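Local coordinates for protein exosome complex component Rrp42 (Methanothermobacter thermautotrophicus, PDB 2WNR) that probably serves as a non-catalytic subunit of the archaeal RNA-degrading exosome, contributing to the structure of the Rrp41 active site, at residues 124-129 against 186-191; 205-210 against 251-256; 219-224 against 245-250. All blocks are in the same frame, centred on the assembly; numbering follows the deposited sequence.

Interaction 1. Residues 124-129 against 186-191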
ATOM      1  N   GLU A 124      -6.484 -21.341  24.871  1.00 22.74           N
ATOM      2  CA  GLU A 124      -6.628 -20.957  26.278  1.00 23.49           C
ATOM      3  C   GLU A 124      -5.332 -21.112  27.063  1.00 22.90           C
ATOM      4  O   GLU A 124      -5.068 -20.340  27.985  1.00 23.02           O
ATOM      5  CB  GLU A 124      -7.725 -21.774  26.958  1.00 24.10           C
ATOM      6  CG  GLU A 124      -9.103 -21.146  26.900  1.00 26.04           C
ATOM      7  CD  GLU A 124     -10.049 -21.743  27.925  1.00 29.60           C
ATOM      8  OE1 GLU A 124     -10.269 -22.974  27.873  1.00 30.78           O
ATOM      9  OE2 GLU A 124     -10.567 -20.986  28.786  1.00 29.27           O
ATOM     10  N   LYS A 125      -4.536 -22.114  26.694  1.00 22.35           N
ATOM     11  CA  LYS A 125      -3.276 -22.402  27.376  1.00 22.12           C
ATOM     12  C   LYS A 125      -2.138 -21.524  26.859  1.00 21.16           C
ATOM     13  O   LYS A 125      -1.035 -21.541  27.413  1.00 22.29           O
ATOM     14  CB  LYS A 125      -2.911 -23.884  27.247  1.00 22.89           C
ATOM     15  CG  LYS A 125      -3.961 -24.825  27.808  1.00 23.66           C
ATOM     16  CD  LYS A 125      -3.373 -26.173  28.183  1.00 24.16           C
ATOM     17  CE  LYS A 125      -4.479 -27.151  28.559  1.00 25.87           C
ATOM     18  NZ  LYS A 125      -4.180 -27.880  29.827  1.00 24.73           N
ATOM     19  N   LEU A 126      -2.415 -20.764  25.800  1.00 16.72           N
ATOM     20  CA  LEU A 126      -1.453 -19.816  25.249  1.00 12.79           C
ATOM     21  C   LEU A 126      -1.624 -18.428  25.867  1.00 10.83           C
ATOM     22  O   LEU A 126      -0.791 -17.532  25.658  1.00  9.58           O
ATOM     23  CB  LEU A 126      -1.570 -19.756  23.728  1.00 11.78           C
ATOM     24  CG  LEU A 126      -1.270 -21.071  23.003  1.00 13.94           C
ATOM     25  CD1 LEU A 126      -1.249 -20.849  21.494  1.00 19.60           C
ATOM     26  CD2 LEU A 126       0.053 -21.673  23.465  1.00 16.79           C
ATOM     27  N   CYS A 127      -2.705 -18.259  26.624  1.00  6.29           N
ATOM     28  CA  CYS A 127      -2.895 -17.072  27.439  1.00  5.79           C
ATOM     29  C   CYS A 127      -1.671 -16.848  28.329  1.00  4.46           C
ATOM     30  O   CYS A 127      -1.043 -17.813  28.767  1.00  4.57           O
ATOM     31  CB  CYS A 127      -4.131 -17.240  28.330  1.00  6.52           C
ATOM     32  SG  CYS A 127      -4.948 -15.692  28.745  1.00  2.00           S
ATOM     33  N   ILE A 128      -1.315 -15.587  28.564  1.00  2.68           N
ATOM     34  CA  ILE A 128      -0.372 -15.258  29.638  1.00  5.83           C
ATOM     35  C   ILE A 128      -1.086 -14.394  30.682  1.00  6.33           C
ATOM     36  O   ILE A 128      -1.325 -14.856  31.787  1.00  3.43           O
ATOM     37  CB  ILE A 128       0.948 -14.615  29.139  1.00  6.36           C
ATOM     38  CG1 ILE A 128       1.850 -15.672  28.497  1.00  7.07           C
ATOM     39  CG2 ILE A 128       1.699 -13.946  30.285  1.00  4.28           C
ATOM     40  CD1 ILE A 128       1.960 -15.551  27.001  1.00  2.00           C
ATOM     41  N   ILE A 129      -1.425 -13.157  30.318  1.00  8.16           N
ATOM     42  CA  ILE A 129      -2.349 -12.346  31.106  1.00 10.54           C
ATOM     43  C   ILE A 129      -3.610 -12.042  30.300  1.00 11.87           C
ATOM     44  O   ILE A 129      -3.561 -11.321  29.296  1.00 11.07           O
ATOM     45  CB  ILE A 129      -1.715 -11.034  31.603  1.00 11.10           C
ATOM     46  CG1 ILE A 129      -0.495 -11.333  32.485  1.00 13.52           C
ATOM     47  CG2 ILE A 129      -2.760 -10.208  32.367  1.00  9.82           C
ATOM     48  CD1 ILE A 129       0.394 -10.128  32.791  1.00 14.14           C
ATOM     49  N   PRO A 186       6.448 -28.000  24.429  1.00 28.60           N
ATOM     50  CA  PRO A 186       5.655 -28.230  23.227  1.00 26.68           C
ATOM     51  C   PRO A 186       4.391 -27.384  23.262  1.00 25.36           C
ATOM     52  O   PRO A 186       3.982 -26.941  24.341  1.00 23.56           O
ATOM     53  CB  PRO A 186       5.294 -29.715  23.324  1.00 26.02           C
ATOM     54  CG  PRO A 186       6.333 -30.304  24.204  1.00 27.47           C
ATOM     55  CD  PRO A 186       6.632 -29.237  25.207  1.00 28.50           C
ATOM     56  N   LEU A 187       3.794 -27.140  22.098  1.00 24.15           N
ATOM     57  CA  LEU A 187       2.491 -26.487  22.048  1.00 24.47           C
ATOM     58  C   LEU A 187       1.436 -27.435  22.614  1.00 26.25           C
ATOM     59  O   LEU A 187       1.525 -28.646  22.398  1.00 25.68           O
ATOM     60  CB  LEU A 187       2.116 -26.085  20.623  1.00 22.16           C
ATOM     61  CG  LEU A 187       2.928 -25.006  19.908  1.00 19.98           C
ATOM     62  CD1 LEU A 187       2.395 -24.816  18.497  1.00 15.56           C
ATOM     63  CD2 LEU A 187       2.915 -23.691  20.661  1.00 18.28           C
ATOM     64  N   PRO A 188       0.444 -26.891  23.357  1.00 28.58           N
ATOM     65  CA  PRO A 188      -0.669 -27.728  23.817  1.00 29.17           C
ATOM     66  C   PRO A 188      -1.487 -28.223  22.616  1.00 29.19           C
ATOM     67  O   PRO A 188      -2.320 -27.490  22.067  1.00 29.22           O
ATOM     68  CB  PRO A 188      -1.485 -26.783  24.711  1.00 29.81           C
ATOM     69  CG  PRO A 188      -1.121 -25.397  24.241  1.00 30.09           C
ATOM     70  CD  PRO A 188       0.308 -25.488  23.801  1.00 28.56           C
ATOM     71  N   VAL A 189      -1.207 -29.453  22.200  1.00 28.72           N
ATOM     72  CA  VAL A 189      -1.881 -30.062  21.065  1.00 28.09           C
ATOM     73  C   VAL A 189      -2.957 -30.995  21.602  1.00 28.02           C
ATOM     74  O   VAL A 189      -2.650 -31.980  22.273  1.00 28.34           O
ATOM     75  CB  VAL A 189      -0.882 -30.831  20.164  1.00 28.19           C
ATOM     76  CG1 VAL A 189      -1.612 -31.584  19.064  1.00 26.56           C
ATOM     77  CG2 VAL A 189       0.142 -29.873  19.566  1.00 26.85           C
ATOM     78  N   ASN A 190      -4.215 -30.670  21.318  1.00 27.15           N
ATOM     79  CA  ASN A 190      -5.338 -31.476  21.793  1.00 26.21           C
ATOM     80  C   ASN A 190      -5.643 -32.674  20.901  1.00 25.60           C
ATOM     81  O   ASN A 190      -6.014 -33.748  21.389  1.00 24.13           O
ATOM     82  CB  ASN A 190      -6.587 -30.609  21.967  1.00 26.84           C
ATOM     83  CG  ASN A 190      -6.608 -29.868  23.296  1.00 27.19           C
ATOM     84  OD1 ASN A 190      -5.895 -30.222  24.237  1.00 25.55           O
ATOM     85  ND2 ASN A 190      -7.437 -28.835  23.377  1.00 31.82           N
ATOM     86  N   ARG A 191      -5.483 -32.470  19.592  1.00 24.98           N
ATOM     87  CA  ARG A 191      -5.774 -33.482  18.574  1.00 25.00           C
ATOM     88  C   ARG A 191      -5.221 -33.096  17.201  1.00 24.78           C
ATOM     89  O   ARG A 191      -4.798 -31.962  16.986  1.00 24.41           O
ATOM     90  CB  ARG A 191      -7.280 -33.770  18.482  1.00 26.29           C
ATOM     91  CG  ARG A 191      -8.215 -32.554  18.539  1.00 26.47           C
ATOM     92  CD  ARG A 191      -9.652 -33.032  18.664  1.00 28.48           C
ATOM     93  NE  ARG A 191     -10.563 -32.020  19.197  1.00 35.10           N
ATOM     94  CZ  ARG A 191     -10.757 -31.767  20.493  1.00 36.00           C
ATOM     95  NH1 ARG A 191     -11.624 -30.828  20.859  1.00 34.71           N
ATOM     96  NH2 ARG A 191     -10.088 -32.434  21.426  1.00 33.07           N
TER
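Lys125 and Pro188 bring their CA atoms to 6.9 Å where a bend, 124-126, with helix-like backbone angles meets the irregular chain 186-191. In this RNase PH-family protein the bend leads into strand 127-129, which has a classic beta bulge at Ile128 and Ile129, while 186-191 links strand 184-186 to strand 193-201. The contact is thus connection against connection, held by apolar side-chain packing, with Pro188 at its centre. Its ring is met by two neighbours. Lys125 lays the start of its chain alongside: CB lies 3.8 Å from Pro188 CG, and CD approaches Pro188 CB at 4.0 Å. CG starts out anti to the carbonyl carbon (chi1 -58°). The two side chains slide past each other in opposite directions, and the lysine end leads away.

Leu126 is buried, its side chain also lying on Trp135 and Leu137 of strand 133-145. Leu187 rests on the same Leu137, so both segments share that strand as a floor. A backbone hydrogen bond between Pro188 and Asp122 ties the linker to the chain just ahead of the bend. Leu126 offers one methyl to the linker, CD2, which sits 3.8 Å from Pro188 CD and 4.5 Å from Leu187 CD2.

Interaction 2. Residues 205-210 against 251-256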
ATOM      1  N   ILE A 205     -14.131 -38.667  -9.271  1.00 21.76           N
ATOM      2  CA  ILE A 205     -13.310 -37.854  -8.381  1.00 22.95           C
ATOM      3  C   ILE A 205     -11.972 -38.552  -8.127  1.00 23.26           C
ATOM      4  O   ILE A 205     -11.925 -39.755  -7.841  1.00 23.74           O
ATOM      5  CB  ILE A 205     -14.020 -37.454  -7.063  1.00 22.76           C
ATOM      6  CG1 ILE A 205     -14.651 -38.663  -6.377  1.00 23.39           C
ATOM      7  CG2 ILE A 205     -15.070 -36.362  -7.332  1.00 22.56           C
ATOM      8  CD1 ILE A 205     -14.824 -38.491  -4.887  1.00 25.41           C
ATOM      9  N   VAL A 206     -10.883 -37.802  -8.275  1.00 23.23           N
ATOM     10  CA  VAL A 206      -9.566 -38.374  -8.053  1.00 23.98           C
ATOM     11  C   VAL A 206      -8.880 -37.686  -6.900  1.00 23.82           C
ATOM     12  O   VAL A 206      -8.934 -36.464  -6.787  1.00 25.32           O
ATOM     13  CB  VAL A 206      -8.620 -38.426  -9.315  1.00 24.33           C
ATOM     14  CG1 VAL A 206      -9.349 -38.691 -10.615  1.00 24.03           C
ATOM     15  CG2 VAL A 206      -7.621 -37.297  -9.373  1.00 26.35           C
ATOM     16  N   LEU A 207      -8.239 -38.481  -6.050  1.00 23.08           N
ATOM     17  CA  LEU A 207      -7.593 -37.961  -4.853  1.00 23.08           C
ATOM     18  C   LEU A 207      -6.188 -37.474  -5.174  1.00 23.07           C
ATOM     19  O   LEU A 207      -5.452 -38.142  -5.895  1.00 24.00           O
ATOM     20  CB  LEU A 207      -7.565 -39.031  -3.752  1.00 23.12           C
ATOM     21  CG  LEU A 207      -6.769 -38.821  -2.459  1.00 22.26           C
ATOM     22  CD1 LEU A 207      -7.356 -37.700  -1.610  1.00 20.10           C
ATOM     23  CD2 LEU A 207      -6.733 -40.124  -1.668  1.00 22.22           C
ATOM     24  N   ASP A 208      -5.844 -36.302  -4.638  1.00 23.17           N
ATOM     25  CA  ASP A 208      -4.502 -35.725  -4.724  1.00 22.59           C
ATOM     26  C   ASP A 208      -4.080 -35.508  -6.186  1.00 22.44           C
ATOM     27  O   ASP A 208      -3.332 -36.314  -6.759  1.00 22.75           O
ATOM     28  CB  ASP A 208      -3.514 -36.591  -3.935  1.00 22.26           C
ATOM     29  CG  ASP A 208      -2.089 -36.130  -4.072  1.00 24.71           C
ATOM     30  OD1 ASP A 208      -1.863 -34.910  -4.042  1.00 24.64           O
ATOM     31  OD2 ASP A 208      -1.191 -36.990  -4.213  1.00 24.57           O
ATOM     32  N   PRO A 209      -4.584 -34.424  -6.806  1.00 21.96           N
ATOM     33  CA  PRO A 209      -4.356 -34.197  -8.236  1.00 21.90           C
ATOM     34  C   PRO A 209      -2.982 -33.650  -8.572  1.00 21.90           C
ATOM     35  O   PRO A 209      -2.424 -32.859  -7.823  1.00 23.13           O
ATOM     36  CB  PRO A 209      -5.430 -33.170  -8.601  1.00 21.86           C
ATOM     37  CG  PRO A 209      -5.727 -32.472  -7.349  1.00 20.12           C
ATOM     38  CD  PRO A 209      -5.534 -33.450  -6.242  1.00 20.72           C
ATOM     39  N   SER A 210      -2.452 -34.076  -9.709  1.00 23.34           N
ATOM     40  CA  SER A 210      -1.167 -33.581 -10.208  1.00 22.98           C
ATOM     41  C   SER A 210      -1.392 -32.269 -10.931  1.00 23.68           C
ATOM     42  O   SER A 210      -2.539 -31.875 -11.153  1.00 24.53           O
ATOM     43  CB  SER A 210      -0.569 -34.598 -11.165  1.00 22.42           C
ATOM     44  OG  SER A 210      -1.480 -34.866 -12.207  1.00 22.35           O
ATOM     45  N   VAL A 251     -16.226 -37.216   0.896  1.00 19.94           N
ATOM     46  CA  VAL A 251     -16.244 -37.390   2.347  1.00 19.03           C
ATOM     47  C   VAL A 251     -15.849 -38.825   2.692  1.00 19.35           C
ATOM     48  O   VAL A 251     -14.887 -39.052   3.431  1.00 19.72           O
ATOM     49  CB  VAL A 251     -17.627 -37.043   2.957  1.00 19.58           C
ATOM     50  CG1 VAL A 251     -17.732 -37.538   4.402  1.00 12.87           C
ATOM     51  CG2 VAL A 251     -17.882 -35.538   2.863  1.00 14.10           C
ATOM     52  N   SER A 252     -16.575 -39.782   2.121  1.00 19.39           N
ATOM     53  CA  SER A 252     -16.336 -41.199   2.376  1.00 20.49           C
ATOM     54  C   SER A 252     -14.849 -41.555   2.278  1.00 20.83           C
ATOM     55  O   SER A 252     -14.266 -42.029   3.256  1.00 22.59           O
ATOM     56  CB  SER A 252     -17.183 -42.071   1.440  1.00 20.32           C
ATOM     57  OG  SER A 252     -17.023 -43.446   1.735  1.00 20.51           O
ATOM     58  N   ILE A 253     -14.236 -41.304   1.119  1.00 20.07           N
ATOM     59  CA  ILE A 253     -12.800 -41.554   0.950  1.00 19.49           C
ATOM     60  C   ILE A 253     -11.980 -40.786   1.989  1.00 20.58           C
ATOM     61  O   ILE A 253     -11.178 -41.389   2.704  1.00 22.00           O
ATOM     62  CB  ILE A 253     -12.270 -41.271  -0.497  1.00 18.49           C
ATOM     63  CG1 ILE A 253     -12.774 -42.325  -1.490  1.00 16.05           C
ATOM     64  CG2 ILE A 253     -10.768 -41.298  -0.534  1.00 13.15           C
ATOM     65  CD1 ILE A 253     -13.730 -41.783  -2.512  1.00 12.60           C
ATOM     66  N   ALA A 254     -12.196 -39.476   2.088  1.00 20.57           N
ATOM     67  CA  ALA A 254     -11.425 -38.641   3.015  1.00 21.26           C
ATOM     68  C   ALA A 254     -11.404 -39.224   4.432  1.00 23.02           C
ATOM     69  O   ALA A 254     -10.344 -39.305   5.062  1.00 23.09           O
ATOM     70  CB  ALA A 254     -11.938 -37.201   3.018  1.00 19.23           C
ATOM     71  N   VAL A 255     -12.567 -39.667   4.908  1.00 24.15           N
ATOM     72  CA  VAL A 255     -12.697 -40.243   6.249  1.00 24.63           C
ATOM     73  C   VAL A 255     -11.930 -41.577   6.434  1.00 26.13           C
ATOM     74  O   VAL A 255     -11.552 -41.930   7.555  1.00 26.28           O
ATOM     75  CB  VAL A 255     -14.199 -40.331   6.663  1.00 24.81           C
ATOM     76  CG1 VAL A 255     -14.393 -41.089   7.972  1.00 20.97           C
ATOM     77  CG2 VAL A 255     -14.778 -38.928   6.788  1.00 23.77           C
ATOM     78  N   GLU A 256     -11.677 -42.302   5.345  1.00 26.99           N
ATOM     79  CA  GLU A 256     -10.900 -43.543   5.433  1.00 27.72           C
ATOM     80  C   GLU A 256      -9.414 -43.359   5.106  1.00 26.14           C
ATOM     81  O   GLU A 256      -8.598 -44.213   5.426  1.00 26.46           O
ATOM     82  CB  GLU A 256     -11.518 -44.657   4.578  1.00 29.91           C
ATOM     83  CG  GLU A 256     -11.423 -44.438   3.066  1.00 35.40           C
ATOM     84  CD  GLU A 256     -11.711 -45.700   2.265  1.00 39.05           C
ATOM     85  OE1 GLU A 256     -12.857 -46.204   2.327  1.00 35.88           O
ATOM     86  OE2 GLU A 256     -10.785 -46.177   1.570  1.00 40.81           O
TER
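This is apolar helix-on-sheet packing, with Ile205 and Leu207 of strand 204-207 meeting Ile253 of helix 244-268 in the part of the RNase PH fold that holds the antiparallel four-stranded sheet. Strand 204-207 is an outermost strand of that sheet within the chain. Its alternation turns the side chains of Ile205 and Leu207 to the helix, with Val206 between them facing Arg25 and Leu31. Leu207 and Ile253 have the nearest CA atoms, 8.6 Å apart, a separation bridged by side chains on both sides.

Ile253 divides its two branches between the two strand residues. Its long branch ends at Ile205, methyl to methyl, and its short branch, CG2, turns to Leu207. Leu207 extends with CG anti to its own backbone N (chi1 171°), which carries its methyls out toward the helix. Phe198 on the adjoining strand touches both Leu207 and Ile253, continuing the same apolar layer. Beyond the strand the chain leaves the helix: Asp208 forms a salt bridge with Arg35, and Ser210 is the N-cap of helix 211-214. The two touches are loose van der Waals ones, Ile205 CD1 to Ile253 CD1 at 4.2 Å and Leu207 CD2 to Ile253 CG2 at 4.4 Å.

Interaction 3. Residues 219-224 against 245-250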
ATOM      1  N   ALA A 219     -13.870 -29.327 -11.259  1.00 20.84           N
ATOM      2  CA  ALA A 219     -13.942 -28.743  -9.943  1.00 20.44           C
ATOM      3  C   ALA A 219     -13.101 -29.578  -8.996  1.00 21.44           C
ATOM      4  O   ALA A 219     -12.646 -30.679  -9.347  1.00 22.80           O
ATOM      5  CB  ALA A 219     -15.353 -28.709  -9.483  1.00 20.10           C
ATOM      6  N   ARG A 220     -12.895 -29.056  -7.794  1.00 21.19           N
ATOM      7  CA  ARG A 220     -12.122 -29.749  -6.773  1.00 22.28           C
ATOM      8  C   ARG A 220     -12.835 -29.610  -5.450  1.00 22.18           C
ATOM      9  O   ARG A 220     -13.624 -28.689  -5.271  1.00 22.63           O
ATOM     10  CB  ARG A 220     -10.725 -29.135  -6.653  1.00 23.49           C
ATOM     11  CG  ARG A 220     -10.751 -27.662  -6.225  1.00 23.87           C
ATOM     12  CD  ARG A 220      -9.452 -27.186  -5.640  1.00 24.74           C
ATOM     13  NE  ARG A 220      -9.243 -25.842  -6.073  1.00 22.54           N
ATOM     14  CZ  ARG A 220      -9.365 -24.670  -5.455  1.00 26.59           C
ATOM     15  NH1 ARG A 220      -9.131 -23.637  -6.233  1.00 31.62           N
ATOM     16  NH2 ARG A 220      -9.672 -24.464  -4.175  1.00 26.73           N
ATOM     17  N   ILE A 221     -12.551 -30.511  -4.518  1.00 22.36           N
ATOM     18  CA  ILE A 221     -13.070 -30.393  -3.150  1.00 22.07           C
ATOM     19  C   ILE A 221     -12.031 -30.846  -2.111  1.00 21.94           C
ATOM     20  O   ILE A 221     -11.459 -31.926  -2.216  1.00 21.34           O
ATOM     21  CB  ILE A 221     -14.442 -31.116  -2.965  1.00 22.09           C
ATOM     22  CG1 ILE A 221     -14.947 -30.955  -1.528  1.00 24.44           C
ATOM     23  CG2 ILE A 221     -14.353 -32.583  -3.375  1.00 20.79           C
ATOM     24  CD1 ILE A 221     -16.422 -31.227  -1.342  1.00 22.49           C
ATOM     25  N   SER A 222     -11.770 -29.988  -1.134  1.00 22.83           N
ATOM     26  CA  SER A 222     -10.845 -30.301  -0.058  1.00 23.05           C
ATOM     27  C   SER A 222     -11.628 -30.580   1.204  1.00 23.43           C
ATOM     28  O   SER A 222     -12.519 -29.800   1.568  1.00 24.45           O
ATOM     29  CB  SER A 222      -9.886 -29.139   0.184  1.00 21.84           C
ATOM     30  OG  SER A 222      -9.182 -28.826  -0.999  1.00 23.93           O
ATOM     31  N   ILE A 223     -11.295 -31.685   1.868  1.00 22.39           N
ATOM     32  CA  ILE A 223     -11.963 -32.053   3.103  1.00 22.32           C
ATOM     33  C   ILE A 223     -10.976 -32.259   4.251  1.00 22.49           C
ATOM     34  O   ILE A 223     -10.052 -33.061   4.154  1.00 22.22           O
ATOM     35  CB  ILE A 223     -12.868 -33.287   2.906  1.00 22.59           C
ATOM     36  CG1 ILE A 223     -13.878 -33.019   1.787  1.00 23.00           C
ATOM     37  CG2 ILE A 223     -13.602 -33.637   4.205  1.00 22.95           C
ATOM     38  CD1 ILE A 223     -14.527 -34.254   1.252  1.00 24.97           C
ATOM     39  N   GLY A 224     -11.174 -31.505   5.330  1.00 22.15           N
ATOM     40  CA  GLY A 224     -10.385 -31.676   6.542  1.00 22.66           C
ATOM     41  C   GLY A 224     -11.125 -32.558   7.536  1.00 22.77           C
ATOM     42  O   GLY A 224     -12.232 -32.220   7.974  1.00 22.73           O
ATOM     43  N   ASP A 245     -23.548 -36.751  -5.092  1.00 22.83           N
ATOM     44  CA  ASP A 245     -22.815 -38.011  -4.975  1.00 23.55           C
ATOM     45  C   ASP A 245     -21.319 -37.767  -4.909  1.00 23.73           C
ATOM     46  O   ASP A 245     -20.629 -38.399  -4.110  1.00 25.02           O
ATOM     47  CB  ASP A 245     -23.149 -38.977  -6.122  1.00 23.46           C
ATOM     48  CG  ASP A 245     -24.545 -39.584  -5.999  1.00 27.26           C
ATOM     49  OD1 ASP A 245     -25.261 -39.311  -4.997  1.00 27.00           O
ATOM     50  OD2 ASP A 245     -24.930 -40.343  -6.919  1.00 30.67           O
ATOM     51  N   ASP A 246     -20.828 -36.846  -5.741  1.00 23.38           N
ATOM     52  CA  ASP A 246     -19.412 -36.473  -5.750  1.00 22.35           C
ATOM     53  C   ASP A 246     -18.959 -36.009  -4.374  1.00 21.77           C
ATOM     54  O   ASP A 246     -17.909 -36.422  -3.895  1.00 22.36           O
ATOM     55  CB  ASP A 246     -19.135 -35.374  -6.773  1.00 22.17           C
ATOM     56  CG  ASP A 246     -19.302 -35.840  -8.202  1.00 23.24           C
ATOM     57  OD1 ASP A 246     -19.278 -37.058  -8.460  1.00 27.85           O
ATOM     58  OD2 ASP A 246     -19.460 -34.975  -9.083  1.00 23.71           O
ATOM     59  N   VAL A 247     -19.764 -35.169  -3.734  1.00 21.84           N
ATOM     60  CA  VAL A 247     -19.406 -34.613  -2.443  1.00 21.07           C
ATOM     61  C   VAL A 247     -19.373 -35.685  -1.367  1.00 21.68           C
ATOM     62  O   VAL A 247     -18.389 -35.795  -0.626  1.00 21.27           O
ATOM     63  CB  VAL A 247     -20.352 -33.485  -2.054  1.00 21.54           C
ATOM     64  CG1 VAL A 247     -20.142 -33.067  -0.596  1.00 19.41           C
ATOM     65  CG2 VAL A 247     -20.148 -32.304  -2.999  1.00 21.27           C
ATOM     66  N   LEU A 248     -20.434 -36.485  -1.302  1.00 21.61           N
ATOM     67  CA  LEU A 248     -20.553 -37.529  -0.287  1.00 21.65           C
ATOM     68  C   LEU A 248     -19.531 -38.648  -0.476  1.00 22.02           C
ATOM     69  O   LEU A 248     -19.060 -39.237   0.502  1.00 22.75           O
ATOM     70  CB  LEU A 248     -21.973 -38.089  -0.254  1.00 21.12           C
ATOM     71  CG  LEU A 248     -23.091 -37.117   0.142  1.00 22.92           C
ATOM     72  CD1 LEU A 248     -24.410 -37.864   0.159  1.00 22.73           C
ATOM     73  CD2 LEU A 248     -22.850 -36.443   1.499  1.00 20.47           C
ATOM     74  N   LYS A 249     -19.194 -38.930  -1.734  1.00 22.00           N
ATOM     75  CA  LYS A 249     -18.156 -39.903  -2.059  1.00 22.34           C
ATOM     76  C   LYS A 249     -16.804 -39.403  -1.553  1.00 21.79           C
ATOM     77  O   LYS A 249     -16.061 -40.148  -0.917  1.00 21.67           O
ATOM     78  CB  LYS A 249     -18.121 -40.175  -3.568  1.00 22.91           C
ATOM     79  CG  LYS A 249     -17.153 -41.273  -3.994  1.00 24.92           C
ATOM     80  CD  LYS A 249     -17.441 -41.775  -5.406  1.00 26.81           C
ATOM     81  CE  LYS A 249     -16.361 -42.766  -5.856  1.00 26.90           C
ATOM     82  NZ  LYS A 249     -16.769 -43.548  -7.058  1.00 26.59           N
ATOM     83  N   ALA A 250     -16.503 -38.137  -1.827  1.00 21.42           N
ATOM     84  CA  ALA A 250     -15.274 -37.504  -1.345  1.00 21.47           C
ATOM     85  C   ALA A 250     -15.152 -37.537   0.181  1.00 20.61           C
ATOM     86  O   ALA A 250     -14.092 -37.856   0.699  1.00 21.00           O
ATOM     87  CB  ALA A 250     -15.151 -36.072  -1.877  1.00 21.62           C
TER
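Ile221 and Ile223, two residues apart on strand 219-226, both direct their side chains at helix 244-268, and Ala250 receives them on its small methyl. The helix runs in the same general direction as the strand, inclined by 35°, and the two short axes approach to 9.7 Å. Ile221 uses its two branches differently. CG1 lies anti to the backbone N (chi1 -180°), and the branch it carries ends with CD1 at 4.2 Å from Val247 CG1. The other branch, CG2, meets Ala250 CB at 3.9 Å. Ala250 and Val247, one turn apart on the helix, therefore take one branch each.

Ile223 comes at the same alanine with the end of its long branch. Its CD1 is 3.7 Å from Ala250 CB and also lies against the main-chain carbonyl of that residue, so the methyl packs on the helix backbone itself. Between the two isoleucines Ser222 points away, its OG hydrogen-bonded to Thr197 OG1 and its side chain resting on Phe151 of helix 150-164. Phe198 of the neighbouring strand touches Ile221 and Ala250, while Ile221 and Val247 also meet apolar side chains of another protein chain.

All four touching residues are buried, and their side chains are hydrocarbon. With no polar pair joining the segments, helix and strand are held here by shape and solvent exclusion, and alanine's short side chain lets the Ile223 methyl come up to the helix backbone.

Interactions 2 and 3 are neighbouring parts of one helix-on-sheet packing: their centres are about 7 Å apart, both use helix 244-268 and both lie on the same four-stranded antiparallel sheet, one at strand 204-207, outermost within the chain, the other at inner strand 219-226, with strand 193-201 between them. They touch where Ile205 reaches Lys249 and Ala250, and Ile223 reaches Val251. Along the chain, interaction 3 closes within the span of interaction 2, so successive turns of one helix meet strands that precede it. Interaction 1 comes earlier in sequence, with its centre about 32 Å from either centre, and joins two connections elsewhere in the fold. The later pair lies beside another chain of the exosome assembly; interaction 1 does not.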